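PDB 6JTJ: beta-hexosaminidase from Neisseria gonorrhoeae, which hydrolyses terminal beta-linked N-acetylhexosamine residues and probably serves peptidoglycan recycling by releasing N-acetylglucosamine from cell-wall fragments. Local coordinates for residues A138-A143 and A193-K198; E153-G158 and M353-G358. One frame throughout, in Å; residues are numbered along the deposited sequence.

Contact 1 of 2, residues A138-A143 and A193-K198; sequences AAETAA and ALALQK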
loop_
_atom_site.group_PDB
_atom_site.type_symbol
_atom_site.label_atom_id
_atom_site.label_comp_id
_atom_site.label_asym_id
_atom_site.label_seq_id
_atom_site.Cartn_x
_atom_site.Cartn_y
_atom_site.Cartn_z
ATOM N N ALA C 138 -1.724 25.422 16.954
ATOM C CA ALA C 138 -1.783 25.749 15.531
ATOM C C ALA C 138 -2.204 24.513 14.712
ATOM O O ALA C 138 -2.950 24.620 13.737
ATOM C CB ALA C 138 -0.416 26.249 15.051
ATOM N N ALA C 139 -1.689 23.358 15.111
ATOM C CA ALA C 139 -1.968 22.117 14.407
ATOM C C ALA C 139 -3.435 21.717 14.552
ATOM O O ALA C 139 -4.063 21.319 13.571
ATOM C CB ALA C 139 -1.041 21.016 14.915
ATOM N N GLU C 140 -3.981 21.817 15.768
ATOM C CA GLU C 140 -5.395 21.496 15.993
ATOM C C GLU C 140 -6.285 22.404 15.185
ATOM O O GLU C 140 -7.272 21.957 14.595
ATOM C CB GLU C 140 -5.753 21.566 17.471
ATOM C CG GLU C 140 -5.133 20.454 18.306
ATOM C CD GLU C 140 -5.640 20.449 19.743
ATOM O OE1 GLU C 140 -6.492 21.307 20.077
ATOM O OE2 GLU C 140 -5.200 19.574 20.536
ATOM N N THR C 141 -5.945 23.686 15.147
ATOM C CA THR C 141 -6.719 24.639 14.376
ATOM C C THR C 141 -6.707 24.278 12.906
ATOM O O THR C 141 -7.733 24.335 12.211
ATOM C CB THR C 141 -6.142 26.059 14.554
ATOM O OG1 THR C 141 -6.187 26.412 15.944
ATOM C CG2 THR C 141 -6.927 27.090 13.748
ATOM N N ALA C 142 -5.529 23.923 12.417
ATOM C CA ALA C 142 -5.399 23.534 11.019
ATOM C C ALA C 142 -6.203 22.253 10.745
ATOM O O ALA C 142 -6.913 22.174 9.747
ATOM C CB ALA C 142 -3.934 23.324 10.677
ATOM N N ALA C 143 -6.100 21.277 11.644
ATOM C CA ALA C 143 -6.863 20.020 11.522
ATOM C C ALA C 143 -8.363 20.275 11.447
ATOM O O ALA C 143 -9.060 19.693 10.610
ATOM C CB ALA C 143 -6.529 19.074 12.665
ATOM N N ALA C 193 -6.608 13.988 15.629
ATOM C CA ALA C 193 -7.801 13.271 15.175
ATOM C C ALA C 193 -9.067 13.903 15.762
ATOM O O ALA C 193 -10.039 14.111 15.051
ATOM C CB ALA C 193 -7.698 11.795 15.569
ATOM N N LEU C 194 -9.057 14.175 17.060
ATOM C CA LEU C 194 -10.207 14.801 17.719
ATOM C C LEU C 194 -10.548 16.163 17.134
ATOM O O LEU C 194 -11.718 16.491 16.908
ATOM C CB LEU C 194 -9.953 14.935 19.220
ATOM C CG LEU C 194 -9.945 13.635 20.014
ATOM C CD1 LEU C 194 -9.343 13.860 21.400
ATOM C CD2 LEU C 194 -11.353 13.068 20.138
ATOM N N ALA C 195 -9.516 16.932 16.803
ATOM C CA ALA C 195 -9.717 18.231 16.150
ATOM C C ALA C 195 -10.262 18.073 14.751
ATOM O O ALA C 195 -11.137 18.849 14.299
ATOM C CB ALA C 195 -8.403 19.005 16.114
ATOM N N LEU C 196 -9.736 17.099 14.012
ATOM C CA LEU C 196 -10.281 16.845 12.676
ATOM C C LEU C 196 -11.748 16.462 12.806
ATOM O O LEU C 196 -12.586 16.905 12.017
ATOM C CB LEU C 196 -9.510 15.715 11.979
ATOM C CG LEU C 196 -9.937 15.483 10.519
ATOM C CD1 LEU C 196 -9.112 16.321 9.555
ATOM C CD2 LEU C 196 -9.797 14.019 10.154
ATOM N N GLN C 197 -12.044 15.609 13.782
ATOM C CA GLN C 197 -13.410 15.102 13.996
ATOM C C GLN C 197 -14.419 16.244 14.220
ATOM O O GLN C 197 -15.507 16.239 13.645
ATOM C CB GLN C 197 -13.418 14.110 15.169
ATOM C CG GLN C 197 -14.802 13.615 15.578
ATOM C CD GLN C 197 -14.741 12.445 16.531
ATOM O OE1 GLN C 197 -14.929 11.294 16.127
ATOM N NE2 GLN C 197 -14.415 12.717 17.796
ATOM N N LYS C 198 -14.034 17.237 15.012
ATOM C CA LYS C 198 -14.875 18.439 15.223
ATOM C C LYS C 198 -15.086 19.223 13.944
ATOM O O LYS C 198 -16.193 19.681 13.655
ATOM C CB LYS C 198 -14.242 19.358 16.265
ATOM C CG LYS C 198 -14.359 18.833 17.677
ATOM C CD LYS C 198 -13.844 19.831 18.708
ATOM C CE LYS C 198 -13.523 19.120 19.997
ATOM N NZ LYS C 198 -12.392 19.773 20.700
#
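The carbonyl O of Glu140 lies 3.5 Å from Ala195 CB, and this methyl is where the two helices come together. It sits over the backbone of helix 136-155 between Glu140 and Ala143: Glu140 CB and Ala143 CB each come to 3.9 Å from Ala195 CB. The next residue, Leu196, adds a second contact through its longer side chain. Its CG stands anti to the backbone N (chi1 -174°), which carries CD1 across to 3.5 Å from the carbonyl O of Ala143; the same side chain also touches Pro165 in a loop. Glu140 turns its extended chain along the edge of the contact, where the carboxylate has a long, weak ion pair with Arg191, one turn before Ala195 on helix 186-202. Behind Ala143, Ala139 and Ala142 face helix 124-134. With methyl groups at the crossing point, the local axes close to 8.0 Å at an angle of 35°, both running in the same general direction, as expected of helices on the outside of the family's TIM-barrel fold. The chemistry is van der Waals contact, methyl against methyl and methyl against carbonyl oxygen, so the fit depends on shape and on small residues rather than on directed polar bonds between the two segments.

Contact 2 of 2, residues E153-G158 and M353-G358; sequences ELSACG and MENSLG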
loop_
_atom_site.group_PDB
_atom_site.type_symbol
_atom_site.label_atom_id
_atom_site.label_comp_id
_atom_site.label_asym_id
_atom_site.label_seq_id
_atom_site.Cartn_x
_atom_site.Cartn_y
_atom_site.Cartn_z
ATOM N N GLU C 153 -17.546 19.973 1.501
ATOM C CA GLU C 153 -17.580 19.835 0.061
ATOM C C GLU C 153 -18.237 18.528 -0.329
ATOM O O GLU C 153 -18.920 18.455 -1.359
ATOM C CB GLU C 153 -16.166 19.954 -0.528
ATOM C CG GLU C 153 -15.581 21.343 -0.362
ATOM C CD GLU C 153 -14.205 21.525 -0.991
ATOM O OE1 GLU C 153 -13.623 20.571 -1.523
ATOM O OE2 GLU C 153 -13.680 22.648 -0.937
ATOM N N LEU C 154 -18.015 17.479 0.468
ATOM C CA LEU C 154 -18.634 16.194 0.169
ATOM C C LEU C 154 -20.114 16.224 0.506
ATOM O O LEU C 154 -20.927 15.668 -0.229
ATOM C CB LEU C 154 -17.953 15.060 0.933
ATOM C CG LEU C 154 -16.569 14.637 0.469
ATOM C CD1 LEU C 154 -15.968 13.712 1.515
ATOM C CD2 LEU C 154 -16.632 13.950 -0.884
ATOM N N SER C 155 -20.455 16.884 1.606
ATOM C CA SER C 155 -21.847 16.995 2.023
ATOM C C SER C 155 -22.706 17.684 0.954
ATOM O O SER C 155 -23.843 17.299 0.726
ATOM C CB SER C 155 -21.946 17.751 3.343
ATOM O OG SER C 155 -21.301 17.053 4.383
ATOM N N ALA C 156 -22.120 18.664 0.268
ATOM C CA ALA C 156 -22.793 19.354 -0.836
ATOM C C ALA C 156 -23.163 18.433 -1.970
ATOM O O ALA C 156 -24.031 18.786 -2.771
ATOM C CB ALA C 156 -21.921 20.467 -1.369
ATOM N N CYS C 157 -22.480 17.295 -2.076
ATOM C CA CYS C 157 -22.716 16.404 -3.173
ATOM C C CYS C 157 -23.578 15.234 -2.777
ATOM O O CYS C 157 -23.798 14.348 -3.582
ATOM C CB CYS C 157 -21.392 15.927 -3.733
ATOM S SG CYS C 157 -20.372 17.278 -4.391
ATOM N N GLY C 158 -24.075 15.222 -1.544
ATOM C CA GLY C 158 -24.975 14.161 -1.080
ATOM C C GLY C 158 -24.288 12.969 -0.437
ATOM O O GLY C 158 -24.901 11.915 -0.294
ATOM N N MET C 353 -24.621 7.669 11.344
ATOM C CA MET C 353 -23.725 8.125 10.268
ATOM C C MET C 353 -24.377 9.029 9.220
ATOM O O MET C 353 -23.680 9.544 8.350
ATOM C CB MET C 353 -23.103 6.916 9.567
ATOM C CG MET C 353 -22.181 6.093 10.467
ATOM S SD MET C 353 -21.342 4.782 9.559
ATOM C CE MET C 353 -22.679 3.915 8.737
ATOM N N GLU C 354 -25.697 9.203 9.271
ATOM C CA GLU C 354 -26.376 10.040 8.280
ATOM C C GLU C 354 -25.843 11.462 8.376
ATOM O O GLU C 354 -25.543 11.952 9.459
ATOM C CB GLU C 354 -27.905 10.057 8.430
ATOM C CG GLU C 354 -28.605 10.217 7.081
ATOM C CD GLU C 354 -30.113 10.009 7.144
ATOM O OE1 GLU C 354 -30.754 9.741 6.084
ATOM O OE2 GLU C 354 -30.657 10.102 8.276
ATOM N N ASN C 355 -25.690 12.099 7.220
ATOM C CA ASN C 355 -25.239 13.475 7.188
ATOM C C ASN C 355 -26.227 14.363 7.938
ATOM O O ASN C 355 -27.438 14.195 7.808
ATOM C CB ASN C 355 -25.098 13.988 5.764
ATOM C CG ASN C 355 -24.128 15.148 5.679
ATOM O OD1 ASN C 355 -24.431 16.238 6.136
ATOM N ND2 ASN C 355 -22.970 14.921 5.074
ATOM N N SER C 356 -25.708 15.285 8.730
ATOM C CA SER C 356 -26.550 16.125 9.557
ATOM C C SER C 356 -26.943 17.452 8.872
ATOM O O SER C 356 -27.761 18.173 9.400
ATOM C CB SER C 356 -25.872 16.353 10.928
ATOM O OG SER C 356 -24.684 17.104 10.795
ATOM N N LEU C 357 -26.345 17.783 7.723
ATOM C CA LEU C 357 -26.646 19.037 7.007
ATOM C C LEU C 357 -27.520 18.822 5.796
ATOM O O LEU C 357 -27.269 17.907 5.020
ATOM C CB LEU C 357 -25.359 19.689 6.515
ATOM C CG LEU C 357 -24.362 20.243 7.528
ATOM C CD1 LEU C 357 -23.253 20.961 6.767
ATOM C CD2 LEU C 357 -25.019 21.194 8.508
ATOM N N GLY C 358 -28.538 19.661 5.607
ATOM C CA GLY C 358 -29.364 19.591 4.390
ATOM C C GLY C 358 -28.595 20.149 3.206
ATOM O O GLY C 358 -27.735 21.001 3.371
HETATM O O HOH W 1 -25.670 17.282 2.907
#
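A Schellman motif ends helix 136-155 at Gly158, and the last turn before it meets an Asx turn in the loop leading to helix 359-367. The two are joined by Asn355 ND2, which donates to Ser155 OG at 2.8 Å with a nearly straight N-H...O angle of 165°. The hydroxyl lies close to the plane of the amide, only 10° out of it. While Asn355 supplies a hydrogen to this oxygen, the hydroxyl's one proton must be shared or alternate between the carbonyls of Gly203 and Ala151, the latter one turn back. Asn355 has its CG anti to the backbone N (chi1 -156°), which swings the amide toward the helix. Its ND2 makes a further bond to the carbonyl O of Ile159, while OD1 accepts from Leu357 N at 2.9 Å to close the Asx turn, so the amide is held at both ends and its flip is settled. Beside this bond a water donates to Ser155 O at 2.8 Å and to Leu357 O at 2.7 Å, tying backbone to backbone. Ser155 O also accepts from Gly158 N at 3.1 Å within the helix end. Val362 of helix 359-367 touches both Ser155 and Leu357. This small, partly buried polar cluster, with one side-chain bond and one water bridge between the two segments, is consistent with a set position of loop 353-358 against the helix end.

Overall arrangement
Helix 136-155 carries both contacts: contact 1 near its start, contact 2 at its C-terminal end. Their centres are 20 Å apart and their nearest atoms about 9 Å, so they do not touch. Helix 186-202 relates them as well, since it supplies 193-198 to contact 1 and is followed directly by Gly203 and Gly204, which bond to Ser155 and Ser356 of contact 2. In contact 1 the Leu196 side chain lies about 13 Å from a bound N-acetylglucosamine and about 10 Å from the side chain of Lys210, a predicted substrate-binding residue. Contact 2 lies away from the annotated sites.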